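PDB 3WYD: LC-Est1C from Uncultured organism, which probably hydrolyses carboxylic ester bonds as an esterase of the alpha/beta hydrolase fold. Local coordinates for residues A[96-99]-A[100-104]; A[105-108]-A[109-112]. All blocks are in the same frame, centred on the assembly; numbering follows the deposited sequence.

Interaction 1 of 2, residues A[96-99]-A[100-104]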
loop_
_atom_site.group_PDB
_atom_site.type_symbol
_atom_site.label_atom_id
_atom_site.label_comp_id
_atom_site.label_asym_id
_atom_site.label_seq_id
_atom_site.Cartn_x
_atom_site.Cartn_y
_atom_site.Cartn_z
ATOM N N VAL A 96 -17.948 8.254 -0.013
ATOM C CA VAL A 96 -17.615 9.484 -0.719
ATOM C C VAL A 96 -18.378 9.609 -2.026
ATOM O O VAL A 96 -19.003 10.641 -2.302
ATOM C CB VAL A 96 -16.104 9.578 -1.003
ATOM C CG1 VAL A 96 -15.801 10.750 -1.944
ATOM C CG2 VAL A 96 -15.341 9.663 0.301
ATOM N N ILE A 97 -18.458 8.511 -2.793
ATOM C CA ILE A 97 -19.210 8.536 -4.031
ATOM C C ILE A 97 -20.677 8.893 -3.755
ATOM O O ILE A 97 -21.262 9.687 -4.490
ATOM C CB ILE A 97 -19.086 7.192 -4.847
ATOM C CG1 ILE A 97 -17.647 7.007 -5.372
ATOM C CG2 ILE A 97 -20.094 7.147 -6.012
ATOM C CD1 ILE A 97 -17.302 5.543 -5.786
ATOM N N ALA A 98 -21.269 8.264 -2.732
ATOM C CA ALA A 98 -22.692 8.443 -2.479
ATOM C C ALA A 98 -22.945 9.875 -2.032
ATOM O O ALA A 98 -23.893 10.502 -2.515
ATOM C CB ALA A 98 -23.207 7.434 -1.446
ATOM N N GLU A 99 -22.052 10.426 -1.227
ATOM C CA GLU A 99 -22.236 11.823 -0.810
ATOM C C GLU A 99 -22.130 12.784 -2.004
ATOM O O GLU A 99 -22.911 13.713 -2.160
ATOM C CB GLU A 99 -21.234 12.206 0.248
ATOM C CG GLU A 99 -21.466 13.590 0.803
ATOM C CD GLU A 99 -20.564 13.845 1.984
ATOM O OE1 GLU A 99 -20.931 13.440 3.099
ATOM O OE2 GLU A 99 -19.476 14.420 1.793
ATOM N N VAL A 100 -21.139 12.574 -2.868
ATOM C CA VAL A 100 -21.009 13.434 -4.015
ATOM C C VAL A 100 -22.253 13.338 -4.906
ATOM O O VAL A 100 -22.698 14.334 -5.460
ATOM C CB VAL A 100 -19.695 13.136 -4.812
ATOM C CG1 VAL A 100 -19.667 13.868 -6.118
ATOM C CG2 VAL A 100 -18.468 13.485 -3.942
ATOM N N ARG A 101 -22.795 12.124 -5.068
ATOM C CA ARG A 101 -23.965 11.944 -5.922
ATOM C C ARG A 101 -25.237 12.572 -5.333
ATOM O O ARG A 101 -26.066 13.058 -6.097
ATOM C CB ARG A 101 -24.191 10.460 -6.234
ATOM C CG ARG A 101 -23.046 9.843 -7.035
ATOM C CD ARG A 101 -23.294 8.348 -7.241
ATOM N NE ARG A 101 -24.358 8.086 -8.217
ATOM C CZ ARG A 101 -24.682 6.859 -8.615
ATOM N NH1 ARG A 101 -24.094 5.826 -8.038
ATOM N NH2 ARG A 101 -25.585 6.678 -9.569
ATOM N N ARG A 102 -25.263 12.706 -4.006
ATOM C CA ARG A 102 -26.307 13.487 -3.301
ATOM C C ARG A 102 -26.163 14.985 -3.570
ATOM O O ARG A 102 -27.147 15.679 -3.881
ATOM C CB ARG A 102 -26.278 13.213 -1.793
ATOM C CG ARG A 102 -26.968 11.905 -1.379
ATOM C CD ARG A 102 -27.311 11.863 0.114
ATOM N NE ARG A 102 -26.132 11.944 0.981
ATOM C CZ ARG A 102 -25.290 10.935 1.183
ATOM N NH1 ARG A 102 -25.511 9.766 0.594
ATOM N NH2 ARG A 102 -24.241 11.080 1.988
ATOM N N ASP A 103 -24.931 15.471 -3.466
ATOM C CA ASP A 103 -24.648 16.909 -3.460
ATOM C C ASP A 103 -24.576 17.553 -4.828
ATOM O O ASP A 103 -24.818 18.754 -4.972
ATOM C CB ASP A 103 -23.344 17.168 -2.719
ATOM C CG ASP A 103 -23.442 16.889 -1.249
ATOM O OD1 ASP A 103 -24.577 16.710 -0.729
ATOM O OD2 ASP A 103 -22.376 16.849 -0.604
ATOM N N TYR A 104 -24.201 16.766 -5.842
ATOM C CA TYR A 104 -23.979 17.255 -7.190
ATOM C C TYR A 104 -24.820 16.432 -8.147
ATOM O O TYR A 104 -25.106 15.268 -7.829
ATOM C CB TYR A 104 -22.478 17.090 -7.570
ATOM C CG TYR A 104 -21.582 17.997 -6.757
ATOM C CD1 TYR A 104 -21.353 19.293 -7.201
ATOM C CD2 TYR A 104 -21.211 17.652 -5.460
ATOM C CE1 TYR A 104 -20.680 20.192 -6.407
ATOM C CE2 TYR A 104 -20.529 18.566 -4.634
ATOM C CZ TYR A 104 -20.263 19.819 -5.150
ATOM O OH TYR A 104 -19.607 20.744 -4.355
#

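Interaction 2 of 2, residues A[105-108]-A[109-112]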
loop_
_atom_site.group_PDB
_atom_site.type_symbol
_atom_site.label_atom_id
_atom_site.label_comp_id
_atom_site.label_asym_id
_atom_site.label_seq_id
_atom_site.Cartn_x
_atom_site.Cartn_y
_atom_site.Cartn_z
ATOM N N LYS A 105 -25.093 16.981 -9.334
ATOM C CA LYS A 105 -25.764 16.228 -10.392
ATOM C C LYS A 105 -24.756 15.383 -11.126
ATOM O O LYS A 105 -24.004 15.887 -11.946
ATOM C CB LYS A 105 -26.488 17.138 -11.392
ATOM C CG LYS A 105 -27.710 17.821 -10.791
ATOM C CD LYS A 105 -28.536 18.479 -11.878
ATOM C CE LYS A 105 -29.312 17.445 -12.689
ATOM N NZ LYS A 105 -30.588 17.077 -11.999
ATOM N N ILE A 106 -24.737 14.098 -10.799
ATOM C CA ILE A 106 -23.749 13.205 -11.404
ATOM C C ILE A 106 -24.433 12.243 -12.372
ATOM O O ILE A 106 -25.456 11.628 -12.039
ATOM C CB ILE A 106 -23.015 12.354 -10.328
ATOM C CG1 ILE A 106 -22.336 13.235 -9.274
ATOM C CG2 ILE A 106 -22.046 11.352 -10.976
ATOM C CD1 ILE A 106 -21.396 14.270 -9.875
ATOM N N ASP A 107 -23.873 12.121 -13.562
ATOM C CA ASP A 107 -24.371 11.167 -14.580
ATOM C C ASP A 107 -24.043 9.735 -14.133
ATOM O O ASP A 107 -22.893 9.373 -14.011
ATOM C CB ASP A 107 -23.661 11.464 -15.908
ATOM C CG ASP A 107 -24.126 10.608 -17.039
ATOM O OD1 ASP A 107 -24.702 9.522 -16.793
ATOM O OD2 ASP A 107 -23.859 10.984 -18.202
ATOM N N PRO A 108 -25.061 8.918 -13.860
ATOM C CA PRO A 108 -24.836 7.579 -13.307
ATOM C C PRO A 108 -24.062 6.664 -14.272
ATOM O O PRO A 108 -23.453 5.680 -13.834
ATOM C CB PRO A 108 -26.271 7.044 -13.063
ATOM C CG PRO A 108 -27.164 7.918 -13.856
ATOM C CD PRO A 108 -26.489 9.254 -14.035
ATOM N N ASP A 109 -24.062 7.015 -15.553
ATOM C CA ASP A 109 -23.353 6.232 -16.549
ATOM C C ASP A 109 -21.941 6.745 -16.787
ATOM O O ASP A 109 -21.237 6.245 -17.673
ATOM C CB ASP A 109 -24.094 6.215 -17.869
ATOM C CG ASP A 109 -25.314 5.352 -17.811
ATOM O OD1 ASP A 109 -25.264 4.311 -17.126
ATOM O OD2 ASP A 109 -26.278 5.711 -18.497
ATOM N N ARG A 110 -21.543 7.752 -16.009
ATOM C CA ARG A 110 -20.201 8.356 -16.202
ATOM C C ARG A 110 -19.483 8.566 -14.881
ATOM O O ARG A 110 -19.045 9.679 -14.545
ATOM C CB ARG A 110 -20.272 9.665 -17.001
ATOM C CG ARG A 110 -20.732 9.406 -18.429
ATOM C CD ARG A 110 -20.824 10.679 -19.257
ATOM N NE ARG A 110 -19.590 11.397 -19.542
ATOM C CZ ARG A 110 -19.564 12.715 -19.797
ATOM N NH1 ARG A 110 -20.678 13.458 -19.700
ATOM N NH2 ARG A 110 -18.447 13.281 -20.183
ATOM N N ILE A 111 -19.355 7.497 -14.125
ATOM C CA ILE A 111 -18.564 7.458 -12.913
ATOM C C ILE A 111 -17.354 6.571 -13.135
ATOM O O ILE A 111 -17.465 5.361 -13.351
ATOM C CB ILE A 111 -19.382 7.002 -11.693
ATOM C CG1 ILE A 111 -20.626 7.897 -11.524
ATOM C CG2 ILE A 111 -18.475 6.962 -10.434
ATOM C CD1 ILE A 111 -21.559 7.405 -10.441
ATOM N N TYR A 112 -16.183 7.183 -12.977
ATOM C CA TYR A 112 -14.892 6.571 -13.341
ATOM C C TYR A 112 -13.997 6.462 -12.120
ATOM O O TYR A 112 -14.134 7.248 -11.154
ATOM C CB TYR A 112 -14.227 7.507 -14.371
ATOM C CG TYR A 112 -15.070 7.690 -15.611
ATOM C CD1 TYR A 112 -15.147 6.688 -16.607
ATOM C CD2 TYR A 112 -15.843 8.849 -15.755
ATOM C CE1 TYR A 112 -15.951 6.871 -17.734
ATOM C CE2 TYR A 112 -16.581 9.063 -16.879
ATOM C CZ TYR A 112 -16.670 8.062 -17.839
ATOM O OH TYR A 112 -17.464 8.296 -18.929
HETATM O O HOH W 1 -20.810 4.909 -14.318
#

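Interaction 1 of 2, residues A[96-99]-A[100-104]
The C-terminal turns of helix 88-103, a helix packed on the central sheet of the alpha/beta hydrolase fold, are built from i to i+4 pairs: Val96 with Val100, Ile97 with Arg101, Ala98 with Arg102, and Glu99 with Asp103. They illustrate how one amphipathic helix can serve a buried and a solvent-facing side at once. The backbone supplies a regular run of alpha-helical bonds, beginning with Val100 N to Val96 O at 2.9 Å and including Asp103 N to Glu99 O at 3.0 Å. On the inner side the valines approach each other at 4.3 Å, CG1 of Val96 to CG2 of Val100, and both also touch the sheet, each meeting Tyr23. Beside them, the CG2 branch of Ile97 lies alongside the aliphatic stem of Arg101 and touches its CD at 3.6 Å, the two side chains pointing the same way.

The remaining pairs are more polar. Arg102 bends at chi3 (-62°), which folds its guanidinium back over the preceding turn; Glu99 CA sits 3.5 Å above the guanidinium plane, toward its rim, and NH1 comes within 3.9 Å of Ala98 CB. Glu99, its CG swung opposite the backbone N (chi1 -175°), runs out extended. Its OE1 stays beyond salt-bridge range of Arg102, while OE2 is hydrogen-bonded to Tyr23 OH on strand 23-26. Asp103 approaches the same glutamate, their carboxylate planes 22° apart; the repulsion between the two acids may be eased on the Glu99 side by the nearby Arg102. Tyr104 leaves helical geometry, yet its N still donates to Val100 O at 2.9 Å.

Interaction 2 of 2, residues A[105-108]-A[109-112]
With chi1 at -177°, Asp107 carries its carboxylate away from its own backbone N and forward over the type I beta turn 107-110, while Arg110, with chi1 at -66°, brings its CG and CD across that carboxylate's OD2. The turn is a compact instance of side chain and main chain bracing one corner together. Asp107 OD1 accepts Asp109 N at 2.9 Å, the donor lying above the carboxylate plane, and so forms an Asx turn; Asp107 O takes Arg110 N, also at 2.9 Å, and closes the beta turn. The second oxygen, OD2, rests on the aliphatic part of Arg110, 3.2 Å from CD. Carboxylate and guanidinium planes stand 83° apart, and the charged atoms remain beyond salt-bridge distance, so the pairing is at most a longer-range attraction. Asp109 turns elsewhere, its OD1 bound in a salt bridge to Arg217.

Away from the carboxylate, Ile106 and Ile111 cross at about a right angle, CG2 of the first meeting CG1 of the second at 3.8 Å. This apolar pair joins the short strand 106-107 to the start of strand 110-116, which probably leads into the nucleophile elbow of the fold. Across the turn a water links two backbone groups: it donates to Pro108 O at 2.8 Å and accepts from Ile111 N at 3.0 Å.

How the interactions relate
Followed from the N terminus, the two contacts come in series, neither enclosing nor crossing the other. Interaction 1 closes successive helical turns at the end of helix 88-103; the chain then passes through Tyr104 and Lys105 into interaction 2, which closes the tight corner 107-110 and releases the chain into the central strand 110-116. Together they form the helix-to-strand connection of one alpha/beta unit. Arg101 bridges them: its NE lies 3.6 Å from Ile111 CD1, its NH2 equally near Pro108 CB, and its CA packs on Ile106 CG1. These packing contacts bring the helix end against the corner that follows.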